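Local coordinates for protein prophenoloxidase b (Marsupenaeus japonicus, PDB 3WKY) that is the hemolymph precursor of a phenoloxidase, a type 3 copper protein that, once activated, probably oxidises monophenols and o-diphenols, at residues E10-F15 with D130-P135; T44-L49 with V103-N108; E65-F70 with N267-S272; K85-A90 with A114-T119. One frame throughout, in Å; residues are numbered along the deposited sequence.

Contact 1 (E10-F15 with D130-P135)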
loop_
_atom_site.group_PDB
_atom_site.type_symbol
_atom_site.label_atom_id
_atom_site.label_comp_id
_atom_site.label_asym_id
_atom_site.label_seq_id
_atom_site.Cartn_x
_atom_site.Cartn_y
_atom_site.Cartn_z
ATOM N N GLU A 10 24.221 42.199 -39.723
ATOM C CA GLU A 10 24.405 41.074 -40.620
ATOM C C GLU A 10 24.448 39.815 -39.752
ATOM O O GLU A 10 23.903 38.774 -40.117
ATOM C CB GLU A 10 25.722 41.202 -41.387
ATOM C CG GLU A 10 25.808 42.382 -42.350
ATOM C CD GLU A 10 26.831 42.149 -43.452
ATOM O OE1 GLU A 10 27.127 40.971 -43.755
ATOM O OE2 GLU A 10 27.339 43.138 -44.021
ATOM N N LEU A 11 25.114 39.932 -38.602
ATOM C CA LEU A 11 25.224 38.850 -37.620
ATOM C C LEU A 11 23.884 38.474 -37.021
ATOM O O LEU A 11 23.582 37.307 -36.817
ATOM C CB LEU A 11 26.135 39.282 -36.478
ATOM C CG LEU A 11 27.624 39.273 -36.769
ATOM C CD1 LEU A 11 28.370 40.033 -35.676
ATOM C CD2 LEU A 11 28.092 37.841 -36.861
ATOM N N ARG A 12 23.095 39.489 -36.712
ATOM C CA ARG A 12 21.773 39.308 -36.126
ATOM C C ARG A 12 20.858 38.526 -37.058
ATOM O O ARG A 12 19.943 37.827 -36.619
ATOM C CB ARG A 12 21.160 40.672 -35.834
ATOM C CG ARG A 12 19.927 40.639 -34.957
ATOM C CD ARG A 12 19.669 42.024 -34.396
ATOM N NE ARG A 12 20.913 42.784 -34.293
ATOM C CZ ARG A 12 21.041 43.939 -33.646
ATOM N NH1 ARG A 12 19.999 44.474 -33.026
ATOM N NH2 ARG A 12 22.215 44.557 -33.614
ATOM N N GLN A 13 21.111 38.645 -38.357
ATOM C CA GLN A 13 20.309 37.945 -39.354
ATOM C C GLN A 13 20.521 36.436 -39.309
ATOM O O GLN A 13 19.690 35.674 -39.797
ATOM C CB GLN A 13 20.622 38.477 -40.753
ATOM C CG GLN A 13 20.099 39.878 -41.009
ATOM C CD GLN A 13 20.466 40.388 -42.390
ATOM O OE1 GLN A 13 21.394 39.881 -43.028
ATOM N NE2 GLN A 13 19.738 41.392 -42.859
ATOM N N LEU A 14 21.636 36.003 -38.727
ATOM C CA LEU A 14 21.939 34.578 -38.635
ATOM C C LEU A 14 20.978 33.858 -37.688
ATOM O O LEU A 14 20.827 32.643 -37.766
ATOM C CB LEU A 14 23.372 34.371 -38.162
ATOM C CG LEU A 14 24.435 35.178 -38.907
ATOM C CD1 LEU A 14 25.737 35.193 -38.121
ATOM C CD2 LEU A 14 24.660 34.613 -40.288
ATOM N N PHE A 15 20.342 34.614 -36.796
ATOM C CA PHE A 15 19.389 34.056 -35.836
ATOM C C PHE A 15 18.051 33.766 -36.504
ATOM O O PHE A 15 17.232 33.015 -35.967
ATOM C CB PHE A 15 19.136 35.056 -34.697
ATOM C CG PHE A 15 20.306 35.252 -33.756
ATOM C CD1 PHE A 15 21.317 36.165 -34.050
ATOM C CD2 PHE A 15 20.364 34.565 -32.544
ATOM C CE1 PHE A 15 22.380 36.361 -33.173
ATOM C CE2 PHE A 15 21.424 34.758 -31.658
ATOM C CZ PHE A 15 22.436 35.655 -31.972
ATOM N N ASP A 130 22.437 43.069 -28.060
ATOM C CA ASP A 130 22.214 43.148 -29.500
ATOM C C ASP A 130 21.661 41.848 -30.096
ATOM O O ASP A 130 21.436 41.767 -31.303
ATOM C CB ASP A 130 23.513 43.528 -30.222
ATOM C CG ASP A 130 23.993 44.925 -29.860
ATOM O OD1 ASP A 130 23.132 45.801 -29.661
ATOM O OD2 ASP A 130 25.220 45.140 -29.766
ATOM N N THR A 131 21.457 40.825 -29.266
ATOM C CA THR A 131 20.829 39.602 -29.769
ATOM C C THR A 131 19.335 39.855 -29.924
ATOM O O THR A 131 18.761 40.649 -29.184
ATOM C CB THR A 131 21.070 38.388 -28.845
ATOM O OG1 THR A 131 20.555 38.670 -27.540
ATOM C CG2 THR A 131 22.544 38.081 -28.739
ATOM N N PRO A 132 18.691 39.190 -30.897
ATOM C CA PRO A 132 17.243 39.385 -31.034
ATOM C C PRO A 132 16.520 38.763 -29.845
ATOM O O PRO A 132 17.060 37.825 -29.257
ATOM C CB PRO A 132 16.901 38.612 -32.313
ATOM C CG PRO A 132 18.016 37.619 -32.475
ATOM C CD PRO A 132 19.239 38.289 -31.929
ATOM N N PRO A 133 15.331 39.283 -29.496
ATOM C CA PRO A 133 14.520 38.669 -28.438
ATOM C C PRO A 133 14.216 37.235 -28.832
ATOM O O PRO A 133 13.864 36.983 -29.991
ATOM C CB PRO A 133 13.223 39.488 -28.463
ATOM C CG PRO A 133 13.621 40.806 -29.073
ATOM C CD PRO A 133 14.674 40.463 -30.087
ATOM N N LEU A 134 14.359 36.304 -27.899
ATOM C CA LEU A 134 14.147 34.900 -28.233
ATOM C C LEU A 134 12.765 34.569 -28.828
ATOM O O LEU A 134 12.679 33.753 -29.745
ATOM C CB LEU A 134 14.476 34.003 -27.032
ATOM C CG LEU A 134 14.557 32.498 -27.295
ATOM C CD1 LEU A 134 15.621 32.148 -28.342
ATOM C CD2 LEU A 134 14.863 31.802 -25.975
ATOM N N PRO A 135 11.681 35.193 -28.323
ATOM C CA PRO A 135 10.400 34.832 -28.945
ATOM C C PRO A 135 10.264 35.233 -30.415
ATOM O O PRO A 135 9.451 34.629 -31.105
ATOM C CB PRO A 135 9.369 35.584 -28.096
ATOM C CG PRO A 135 10.022 35.708 -26.753
ATOM C CD PRO A 135 11.483 35.943 -27.066
#
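The backbone oxygen of Asp130 sits over the centre of one flat face of the Arg12 guanidinium, with O 3.2 Å from CZ. NE is just as near that oxygen, but its N-H points across rather than at it, so no hydrogen bond forms. Arg12 has two modelled conformers, and this holds for one of them. In it a bend at chi3 turns the group over the carbonyl. The Asp130 carboxylate stays farther off, OD1 4.2 Å from NH2 and well out of the guanidinium plane, an attraction of charges alone.

Beside this, Pro132 lies over one face of the Phe15 ring. Its CD makes a CH-pi contact 3.7 Å from the centroid, while its CG packs against Phe15 CG at 3.5 Å. Phe15 has its CG opposite the carbonyl carbon (chi1 -70°), which carries the ring out to the proline; CZ reaches Thr131 CG2 at 4.0 Å. Tyr117 and Tyr120 of helix 109-122 also meet the Phe15 ring. An alanine at Phe15 would probably leave Pro132 CD with no ring to lie on and open a gap between the proline and those tyrosines. The contact thus joins the N-terminal segment to the copper-domain side through dispersion and electrostatics rather than directional bonds.

Contact 2 (T44-L49 with V103-N108)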
loop_
_atom_site.group_PDB
_atom_site.type_symbol
_atom_site.label_atom_id
_atom_site.label_comp_id
_atom_site.label_asym_id
_atom_site.label_seq_id
_atom_site.Cartn_x
_atom_site.Cartn_y
_atom_site.Cartn_z
ATOM N N THR A 44 18.488 18.523 -51.216
ATOM C CA THR A 44 18.358 19.889 -51.717
ATOM C C THR A 44 19.642 20.698 -51.591
ATOM O O THR A 44 20.674 20.197 -51.143
ATOM C CB THR A 44 17.236 20.666 -50.997
ATOM O OG1 THR A 44 17.142 20.224 -49.636
ATOM C CG2 THR A 44 15.904 20.448 -51.695
ATOM N N ALA A 45 19.555 21.962 -51.995
ATOM C CA ALA A 45 20.681 22.879 -51.913
ATOM C C ALA A 45 21.113 23.074 -50.464
ATOM O O ALA A 45 20.339 23.533 -49.620
ATOM C CB ALA A 45 20.327 24.209 -52.550
ATOM N N VAL A 46 22.361 22.712 -50.193
ATOM C CA VAL A 46 22.941 22.794 -48.865
ATOM C C VAL A 46 24.369 23.302 -49.059
ATOM O O VAL A 46 24.986 23.013 -50.082
ATOM C CB VAL A 46 22.894 21.400 -48.186
ATOM C CG1 VAL A 46 24.146 21.109 -47.390
ATOM C CG2 VAL A 46 21.640 21.263 -47.322
ATOM N N THR A 47 24.884 24.091 -48.118
ATOM C CA THR A 47 26.246 24.605 -48.239
ATOM C C THR A 47 27.245 23.468 -48.201
ATOM O O THR A 47 27.002 22.443 -47.566
ATOM C CB THR A 47 26.611 25.574 -47.100
ATOM O OG1 THR A 47 26.403 24.926 -45.840
ATOM C CG2 THR A 47 25.775 26.836 -47.174
ATOM N N VAL A 48 28.368 23.643 -48.888
ATOM C CA VAL A 48 29.465 22.700 -48.768
ATOM C C VAL A 48 30.178 22.988 -47.458
ATOM O O VAL A 48 30.512 24.139 -47.169
ATOM C CB VAL A 48 30.474 22.834 -49.928
ATOM C CG1 VAL A 48 31.609 21.825 -49.763
ATOM C CG2 VAL A 48 29.771 22.638 -51.266
ATOM N N LEU A 49 30.405 21.952 -46.661
ATOM C CA LEU A 49 31.127 22.127 -45.410
ATOM C C LEU A 49 32.612 21.823 -45.602
ATOM O O LEU A 49 33.000 20.666 -45.753
ATOM C CB LEU A 49 30.534 21.243 -44.308
ATOM C CG LEU A 49 31.171 21.379 -42.922
ATOM C CD1 LEU A 49 31.116 22.823 -42.466
ATOM C CD2 LEU A 49 30.491 20.468 -41.905
ATOM N N VAL A 103 28.085 26.526 -41.686
ATOM C CA VAL A 103 27.772 25.397 -40.809
ATOM C C VAL A 103 26.267 25.230 -40.556
ATOM O O VAL A 103 25.814 24.162 -40.138
ATOM C CB VAL A 103 28.535 25.506 -39.464
ATOM C CG1 VAL A 103 27.827 26.462 -38.521
ATOM C CG2 VAL A 103 28.685 24.147 -38.823
ATOM N N LYS A 104 25.503 26.280 -40.838
ATOM C CA LYS A 104 24.089 26.341 -40.482
ATOM C C LYS A 104 23.246 25.178 -41.011
ATOM O O LYS A 104 22.357 24.691 -40.305
ATOM C CB LYS A 104 23.488 27.667 -40.941
ATOM C CG LYS A 104 22.027 27.836 -40.595
ATOM C CD LYS A 104 21.489 29.133 -41.159
ATOM C CE LYS A 104 20.176 29.511 -40.515
ATOM N NZ LYS A 104 18.989 28.778 -41.021
ATOM N N ASP A 105 23.520 24.731 -42.236
ATOM C CA ASP A 105 22.777 23.612 -42.827
ATOM C C ASP A 105 23.108 22.258 -42.204
ATOM O O ASP A 105 22.413 21.274 -42.451
ATOM C CB ASP A 105 23.051 23.520 -44.336
ATOM C CG ASP A 105 22.249 24.517 -45.146
ATOM O OD1 ASP A 105 21.092 24.807 -44.774
ATOM O OD2 ASP A 105 22.778 25.003 -46.171
ATOM N N HIS A 106 24.170 22.206 -41.407
ATOM C CA HIS A 106 24.738 20.940 -40.969
ATOM C C HIS A 106 24.626 20.688 -39.473
ATOM O O HIS A 106 25.046 19.635 -38.990
ATOM C CB HIS A 106 26.204 20.875 -41.391
ATOM C CG HIS A 106 26.406 21.137 -42.851
ATOM N ND1 HIS A 106 26.403 20.131 -43.793
ATOM C CD2 HIS A 106 26.573 22.296 -43.533
ATOM C CE1 HIS A 106 26.580 20.657 -44.993
ATOM N NE2 HIS A 106 26.683 21.969 -44.864
ATOM N N VAL A 107 24.066 21.653 -38.748
ATOM C CA VAL A 107 23.919 21.543 -37.298
ATOM C C VAL A 107 22.460 21.663 -36.890
ATOM O O VAL A 107 21.666 22.325 -37.568
ATOM C CB VAL A 107 24.723 22.632 -36.553
ATOM C CG1 VAL A 107 26.210 22.359 -36.638
ATOM C CG2 VAL A 107 24.404 23.997 -37.113
ATOM N N ASN A 108 22.105 20.993 -35.795
ATOM C CA ASN A 108 20.789 21.106 -35.180
ATOM C C ASN A 108 20.467 22.598 -34.974
ATOM O O ASN A 108 21.310 23.351 -34.491
ATOM C CB ASN A 108 20.833 20.345 -33.844
ATOM C CG ASN A 108 19.580 20.515 -33.029
ATOM O OD1 ASN A 108 19.347 21.578 -32.462
ATOM N ND2 ASN A 108 18.770 19.456 -32.943
HETATM O O HOH W 1 20.941 26.008 -47.921
HETATM O O HOH W 2 24.621 26.372 -44.162
#
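Three hydrogen bonds join Thr47 to Asp105 and His106. Thr47 N gives a fairly straight bond (161°) to Asp105 OD2 at 3.0 Å, arriving on the anti side of the carboxylate. The N-H at His106 NE2 is shared between two oxygens of Thr47: the carbonyl O at 2.8 Å, lying in the imidazole plane although the donor stands 42° out of the carbonyl plane, and OG1 at 3.1 Å. That split N-H fixes the turn of the ring, and Thr47 OG1 is held further by Met102 O.

Two waters bridge the segments. One donates to both Ala45 O and Asp105 OD2; the other donates to Thr47 OG1 and accepts from Asp105 N.

Carbon contacts make up the rest. Leu49 CB rests over one face of the His106 ring in a CH-pi contact, 4.0 Å from the centroid, and Val46 CG1 comes within 3.4 Å of His106 CE1, with CG2 alongside the Asp105 carboxylate carbon.

Strand 45-47 pairs with strand 36-38 in a two-stranded antiparallel sheet. The contact pins this to the turn between helices 93-103 and 109-122, while Asp105 OD1 reaches across to Thr22 N where helix 22-29 begins.

Contact 3 (E65-F70 with N267-S272)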
loop_
_atom_site.group_PDB
_atom_site.type_symbol
_atom_site.label_atom_id
_atom_site.label_comp_id
_atom_site.label_asym_id
_atom_site.label_seq_id
_atom_site.Cartn_x
_atom_site.Cartn_y
_atom_site.Cartn_z
ATOM N N GLU A 65 19.364 16.754 -36.408
ATOM C CA GLU A 65 18.313 17.736 -36.655
ATOM C C GLU A 65 16.970 17.172 -36.198
ATOM O O GLU A 65 16.786 15.956 -36.162
ATOM C CB GLU A 65 18.247 18.076 -38.153
ATOM C CG GLU A 65 17.203 19.131 -38.528
ATOM C CD GLU A 65 16.226 18.654 -39.596
ATOM O OE1 GLU A 65 16.663 17.966 -40.546
ATOM O OE2 GLU A 65 15.019 18.970 -39.486
ATOM N N GLY A 66 16.029 18.044 -35.856
ATOM C CA GLY A 66 14.676 17.601 -35.556
ATOM C C GLY A 66 14.343 17.336 -34.099
ATOM O O GLY A 66 13.284 16.773 -33.795
ATOM N N ILE A 67 15.244 17.721 -33.197
ATOM C CA ILE A 67 14.980 17.632 -31.763
ATOM C C ILE A 67 15.426 18.939 -31.119
ATOM O O ILE A 67 16.221 19.680 -31.709
ATOM C CB ILE A 67 15.716 16.444 -31.087
ATOM C CG1 ILE A 67 17.233 16.597 -31.201
ATOM C CG2 ILE A 67 15.242 15.092 -31.662
ATOM C CD1 ILE A 67 18.015 15.542 -30.423
ATOM N N PRO A 68 14.915 19.233 -29.913
ATOM C CA PRO A 68 15.360 20.456 -29.231
ATOM C C PRO A 68 16.802 20.366 -28.736
ATOM O O PRO A 68 17.391 19.282 -28.723
ATOM C CB PRO A 68 14.411 20.546 -28.021
ATOM C CG PRO A 68 13.221 19.712 -28.389
ATOM C CD PRO A 68 13.782 18.591 -29.220
ATOM N N PHE A 69 17.364 21.510 -28.334
ATOM C CA PHE A 69 18.592 21.531 -27.547
ATOM C C PHE A 69 18.225 21.206 -26.101
ATOM O O PHE A 69 17.511 21.976 -25.437
ATOM C CB PHE A 69 19.244 22.927 -27.618
ATOM C CG PHE A 69 20.289 23.186 -26.561
ATOM C CD1 PHE A 69 21.327 22.294 -26.344
ATOM C CD2 PHE A 69 20.255 24.364 -25.808
ATOM C CE1 PHE A 69 22.288 22.538 -25.373
ATOM C CE2 PHE A 69 21.220 24.623 -24.844
ATOM C CZ PHE A 69 22.237 23.713 -24.620
ATOM N N PHE A 70 18.710 20.069 -25.616
ATOM C CA PHE A 70 18.428 19.638 -24.255
ATOM C C PHE A 70 19.550 20.096 -23.335
ATOM O O PHE A 70 20.548 19.394 -23.132
ATOM C CB PHE A 70 18.239 18.126 -24.227
ATOM C CG PHE A 70 16.997 17.677 -24.936
ATOM C CD1 PHE A 70 15.780 18.285 -24.668
ATOM C CD2 PHE A 70 17.052 16.692 -25.907
ATOM C CE1 PHE A 70 14.628 17.892 -25.332
ATOM C CE2 PHE A 70 15.908 16.291 -26.569
ATOM C CZ PHE A 70 14.698 16.894 -26.286
ATOM N N ASN A 267 9.912 21.807 -36.169
ATOM C CA ASN A 267 10.063 20.561 -36.906
ATOM C C ASN A 267 8.838 19.671 -36.738
ATOM O O ASN A 267 8.879 18.485 -37.067
ATOM C CB ASN A 267 11.326 19.809 -36.464
ATOM C CG ASN A 267 12.600 20.570 -36.773
ATOM O OD1 ASN A 267 13.431 20.796 -35.890
ATOM N ND2 ASN A 267 12.762 20.969 -38.028
ATOM N N GLY A 268 7.752 20.241 -36.217
ATOM C CA GLY A 268 6.487 19.521 -36.117
ATOM C C GLY A 268 6.412 18.566 -34.940
ATOM O O GLY A 268 5.454 17.791 -34.800
ATOM N N GLN A 269 7.427 18.633 -34.084
ATOM C CA GLN A 269 7.534 17.749 -32.932
ATOM C C GLN A 269 6.841 18.331 -31.694
ATOM O O GLN A 269 7.365 19.262 -31.077
ATOM C CB GLN A 269 9.012 17.512 -32.633
ATOM C CG GLN A 269 9.753 16.792 -33.740
ATOM C CD GLN A 269 10.052 15.346 -33.382
ATOM O OE1 GLN A 269 10.943 15.068 -32.573
ATOM N NE2 GLN A 269 9.303 14.417 -33.977
ATOM N N GLU A 270 5.677 17.784 -31.336
ATOM C CA GLU A 270 4.955 18.232 -30.142
ATOM C C GLU A 270 5.660 17.784 -28.860
ATOM O O GLU A 270 6.024 16.615 -28.740
ATOM C CB GLU A 270 3.519 17.702 -30.145
ATOM C CG GLU A 270 2.790 17.974 -28.830
ATOM C CD GLU A 270 1.288 17.768 -28.899
ATOM O OE1 GLU A 270 0.756 17.004 -28.058
ATOM O OE2 GLU A 270 0.636 18.387 -29.770
ATOM N N TRP A 271 5.859 18.707 -27.914
ATOM C CA TRP A 271 6.538 18.386 -26.669
ATOM C C TRP A 271 5.704 17.383 -25.879
ATOM O O TRP A 271 4.473 17.489 -25.810
ATOM C CB TRP A 271 6.739 19.643 -25.804
ATOM C CG TRP A 271 7.749 20.620 -26.370
ATOM C CD1 TRP A 271 7.544 21.523 -27.377
ATOM C CD2 TRP A 271 9.115 20.786 -25.950
ATOM N NE1 TRP A 271 8.702 22.229 -27.619
ATOM C CE2 TRP A 271 9.676 21.805 -26.754
ATOM C CE3 TRP A 271 9.912 20.179 -24.971
ATOM C CZ2 TRP A 271 11.003 22.221 -26.611
ATOM C CZ3 TRP A 271 11.228 20.585 -24.840
ATOM C CH2 TRP A 271 11.762 21.601 -25.657
ATOM N N SER A 272 6.386 16.436 -25.251
ATOM C CA SER A 272 5.722 15.470 -24.387
ATOM C C SER A 272 5.087 16.169 -23.194
ATOM O O SER A 272 5.544 17.231 -22.760
ATOM C CB SER A 272 6.721 14.420 -23.914
ATOM O OG SER A 272 7.130 13.629 -25.021
HETATM O O HOH W 3 16.754 21.126 -36.115
#
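Pro68 CG packs against the benzo end of Trp271, 3.6 Å from CH2, in an off-centre CH-pi contact. Trp271 gets there because its CG stands opposite the carbonyl carbon (chi1 -70°), which swings the benzo end back toward the 65-70 loop; proline and indole then run past each other in opposite directions. Phe70 joins at the margin, its CE1 4.4 Å from Trp271 CZ3, with the tryptophan atom at the edge of the phenyl ring.

The polar half of the contact centres on Asn267. Its chi1 of -64° places the amide beside its own backbone N and aims it at Gly66, where OD1 comes to 3.4 Å from CA. Gly66 has a positive phi, and a side chain there would run into the carbonyl oxygen of Glu65. A water accepts from Gly66 N at 3.2 Å and donates weakly to Asn267 OD1. On the other branch, ND2 lies 3.3 Å from OE2 of Glu65 in one of that residue's two conformers, the carboxylate and amide planes 58° apart and the angle too poor for a bond. A sodium ion lies about 3 Å from the nearest atom of the Asn267 side chain. A leucine at Asn267 would probably leave the water without its link to this loop and take away the polar amide that lies near the sodium. The helical domain and the copper domain therefore meet here through apolar packing at the buried end, while the solvent-facing end relies on water and weak polar approaches.

Contact 4 (K85-A90 with A114-T119)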
loop_
_atom_site.group_PDB
_atom_site.type_symbol
_atom_site.label_atom_id
_atom_site.label_comp_id
_atom_site.label_asym_id
_atom_site.label_seq_id
_atom_site.Cartn_x
_atom_site.Cartn_y
_atom_site.Cartn_z
ATOM N N LYS A 85 32.765 27.342 -29.476
ATOM C CA LYS A 85 34.218 27.482 -29.397
ATOM C C LYS A 85 34.780 28.012 -30.715
ATOM O O LYS A 85 35.627 28.906 -30.728
ATOM C CB LYS A 85 34.876 26.147 -29.042
ATOM C CG LYS A 85 36.408 26.160 -29.140
ATOM C CD LYS A 85 37.002 24.779 -28.919
ATOM C CE LYS A 85 38.484 24.744 -29.275
ATOM N NZ LYS A 85 39.295 25.622 -28.394
ATOM N N VAL A 86 34.287 27.467 -31.823
ATOM C CA VAL A 86 34.716 27.904 -33.144
ATOM C C VAL A 86 34.261 29.334 -33.426
ATOM O O VAL A 86 35.036 30.136 -33.945
ATOM C CB VAL A 86 34.215 26.943 -34.250
ATOM C CG1 VAL A 86 34.659 27.423 -35.624
ATOM C CG2 VAL A 86 34.720 25.536 -33.988
ATOM N N PHE A 87 33.015 29.652 -33.068
ATOM C CA PHE A 87 32.476 30.999 -33.242
ATOM C C PHE A 87 33.292 32.012 -32.433
ATOM O O PHE A 87 33.649 33.084 -32.922
ATOM C CB PHE A 87 31.025 31.080 -32.752
ATOM C CG PHE A 87 30.024 30.350 -33.617
ATOM C CD1 PHE A 87 30.366 29.861 -34.871
ATOM C CD2 PHE A 87 28.717 30.179 -33.171
ATOM C CE1 PHE A 87 29.422 29.196 -35.659
ATOM C CE2 PHE A 87 27.770 29.522 -33.948
ATOM C CZ PHE A 87 28.122 29.031 -35.196
ATOM N N ILE A 88 33.560 31.659 -31.181
ATOM C CA ILE A 88 34.227 32.549 -30.239
ATOM C C ILE A 88 35.675 32.803 -30.655
ATOM O O ILE A 88 36.186 33.919 -30.509
ATOM C CB ILE A 88 34.173 31.950 -28.818
ATOM C CG1 ILE A 88 32.745 32.053 -28.267
ATOM C CG2 ILE A 88 35.158 32.639 -27.885
ATOM C CD1 ILE A 88 32.436 31.042 -27.157
ATOM N N GLU A 89 36.322 31.771 -31.187
ATOM C CA GLU A 89 37.740 31.857 -31.533
ATOM C C GLU A 89 37.994 32.376 -32.954
ATOM O O GLU A 89 39.141 32.502 -33.373
ATOM C CB GLU A 89 38.431 30.508 -31.309
ATOM C CG GLU A 89 38.512 30.088 -29.842
ATOM C CD GLU A 89 39.174 28.732 -29.648
ATOM O OE1 GLU A 89 39.465 28.054 -30.657
ATOM O OE2 GLU A 89 39.400 28.338 -28.483
ATOM N N ALA A 90 36.928 32.679 -33.690
ATOM C CA ALA A 90 37.062 33.248 -35.033
ATOM C C ALA A 90 37.872 34.545 -34.993
ATOM O O ALA A 90 37.661 35.385 -34.113
ATOM C CB ALA A 90 35.698 33.500 -35.641
ATOM N N ALA A 114 21.675 28.276 -29.698
ATOM C CA ALA A 114 22.259 28.334 -28.355
ATOM C C ALA A 114 23.719 28.767 -28.424
ATOM O O ALA A 114 24.157 29.641 -27.673
ATOM C CB ALA A 114 22.136 26.979 -27.660
ATOM N N ALA A 115 24.466 28.151 -29.337
ATOM C CA ALA A 115 25.873 28.490 -29.551
ATOM C C ALA A 115 26.056 29.969 -29.926
ATOM O O ALA A 115 27.001 30.626 -29.463
ATOM C CB ALA A 115 26.487 27.567 -30.628
ATOM N N LEU A 116 25.151 30.493 -30.750
ATOM C CA LEU A 116 25.211 31.895 -31.164
ATOM C C LEU A 116 24.992 32.846 -29.991
ATOM O O LEU A 116 25.743 33.807 -29.802
ATOM C CB LEU A 116 24.167 32.188 -32.243
ATOM C CG LEU A 116 24.618 32.149 -33.700
ATOM C CD1 LEU A 116 23.499 32.659 -34.596
ATOM C CD2 LEU A 116 25.884 32.983 -33.880
ATOM N N TYR A 117 23.954 32.588 -29.197
ATOM C CA TYR A 117 23.694 33.431 -28.027
ATOM C C TYR A 117 24.868 33.358 -27.058
ATOM O O TYR A 117 25.297 34.381 -26.514
ATOM C CB TYR A 117 22.396 33.017 -27.315
ATOM C CG TYR A 117 21.122 33.568 -27.924
ATOM C CD1 TYR A 117 20.643 34.817 -27.568
ATOM C CD2 TYR A 117 20.373 32.811 -28.825
ATOM C CE1 TYR A 117 19.465 35.318 -28.111
ATOM C CE2 TYR A 117 19.196 33.302 -29.376
ATOM C CZ TYR A 117 18.749 34.552 -29.017
ATOM O OH TYR A 117 17.577 35.034 -29.564
ATOM N N HIS A 118 25.391 32.156 -26.832
ATOM C CA HIS A 118 26.523 32.008 -25.918
ATOM C C HIS A 118 27.722 32.808 -26.419
ATOM O O HIS A 118 28.470 33.406 -25.631
ATOM C CB HIS A 118 26.929 30.543 -25.760
ATOM C CG HIS A 118 28.107 30.343 -24.862
ATOM N ND1 HIS A 118 28.165 30.857 -23.579
ATOM C CD2 HIS A 118 29.277 29.687 -25.051
ATOM C CE1 HIS A 118 29.314 30.522 -23.025
ATOM N NE2 HIS A 118 30.009 29.807 -23.897
ATOM N N THR A 119 27.892 32.811 -27.736
ATOM C CA THR A 119 28.986 33.542 -28.381
ATOM C C THR A 119 28.929 35.045 -28.102
ATOM O O THR A 119 29.970 35.677 -27.875
ATOM C CB THR A 119 28.994 33.269 -29.889
ATOM O OG1 THR A 119 29.335 31.893 -30.110
ATOM C CG2 THR A 119 30.015 34.169 -30.601
#
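Phe87 and Thr119 meet because each turns its leading atom opposite its own carbonyl carbon. In Phe87 a chi1 of -71° sends the ring toward helix 109-122; in Thr119 a chi1 of -67° directs OG1 back at Phe87, 3.2 Å from its CB. The hydroxyl oxygen lies in the plane of the phenyl ring, at its edge, and the two side chains cross at about a right angle.

That hydroxyl is already committed within its own helix. It donates to Ala115 O at 2.7 Å, tilted from the carbonyl plane, while Thr119 N bonds the same oxygen from the opposite face. The hydroxyl's own bond fixes its rotation and satisfies a polar atom in a buried, mostly apolar seam.

Beyond the hydroxyl, Phe87 CE2 reaches Ala115 CB at 4.1 Å. Leu116 CD2 also touches Phe87 CE2, at 3.9 Å, though in only one of two conformers of that leucine. Ile88 runs alongside Thr119 in the opposite direction, and its CD1 ends 4.0 Å from His118 CD2.

The short helical segments approach to 9.2 Å and cross at -35°, running in roughly the same direction. Leu96 and Val99 of helix 93-103 also pack on Phe87, so this ring sits among three helices of the all-alpha domain. On the far side, His118 ND1 is hydrogen-bonded to Leu204 O of helix 193-205, the helix that supplies His199 and His203 to the dicopper pocket.

Helix 109-122 and its approaches tie the four contacts together. Contact 1 meets contact 4 at Tyr117, whose OH is 2.9 Å from Pro132 O, a probable hydrogen bond, and their centres lie about 13 Å apart. Contacts 2 and 3 join through Asn108, which caps helix 109-122 and reaches Ile67 O from ND2 at 2.8 Å. Contact 3 touches contact 4 where Phe69 CD2 packs on Ala114 CB at 3.7 Å. Towards the active site, the Phe70 side chain of contact 3 comes to about 12 Å from the Cu2-O2 cluster, and Phe72, two residues on, lines that pocket. Contact 2 lies at the surface, and its centre is about 19 Å from those of contacts 1 and 3.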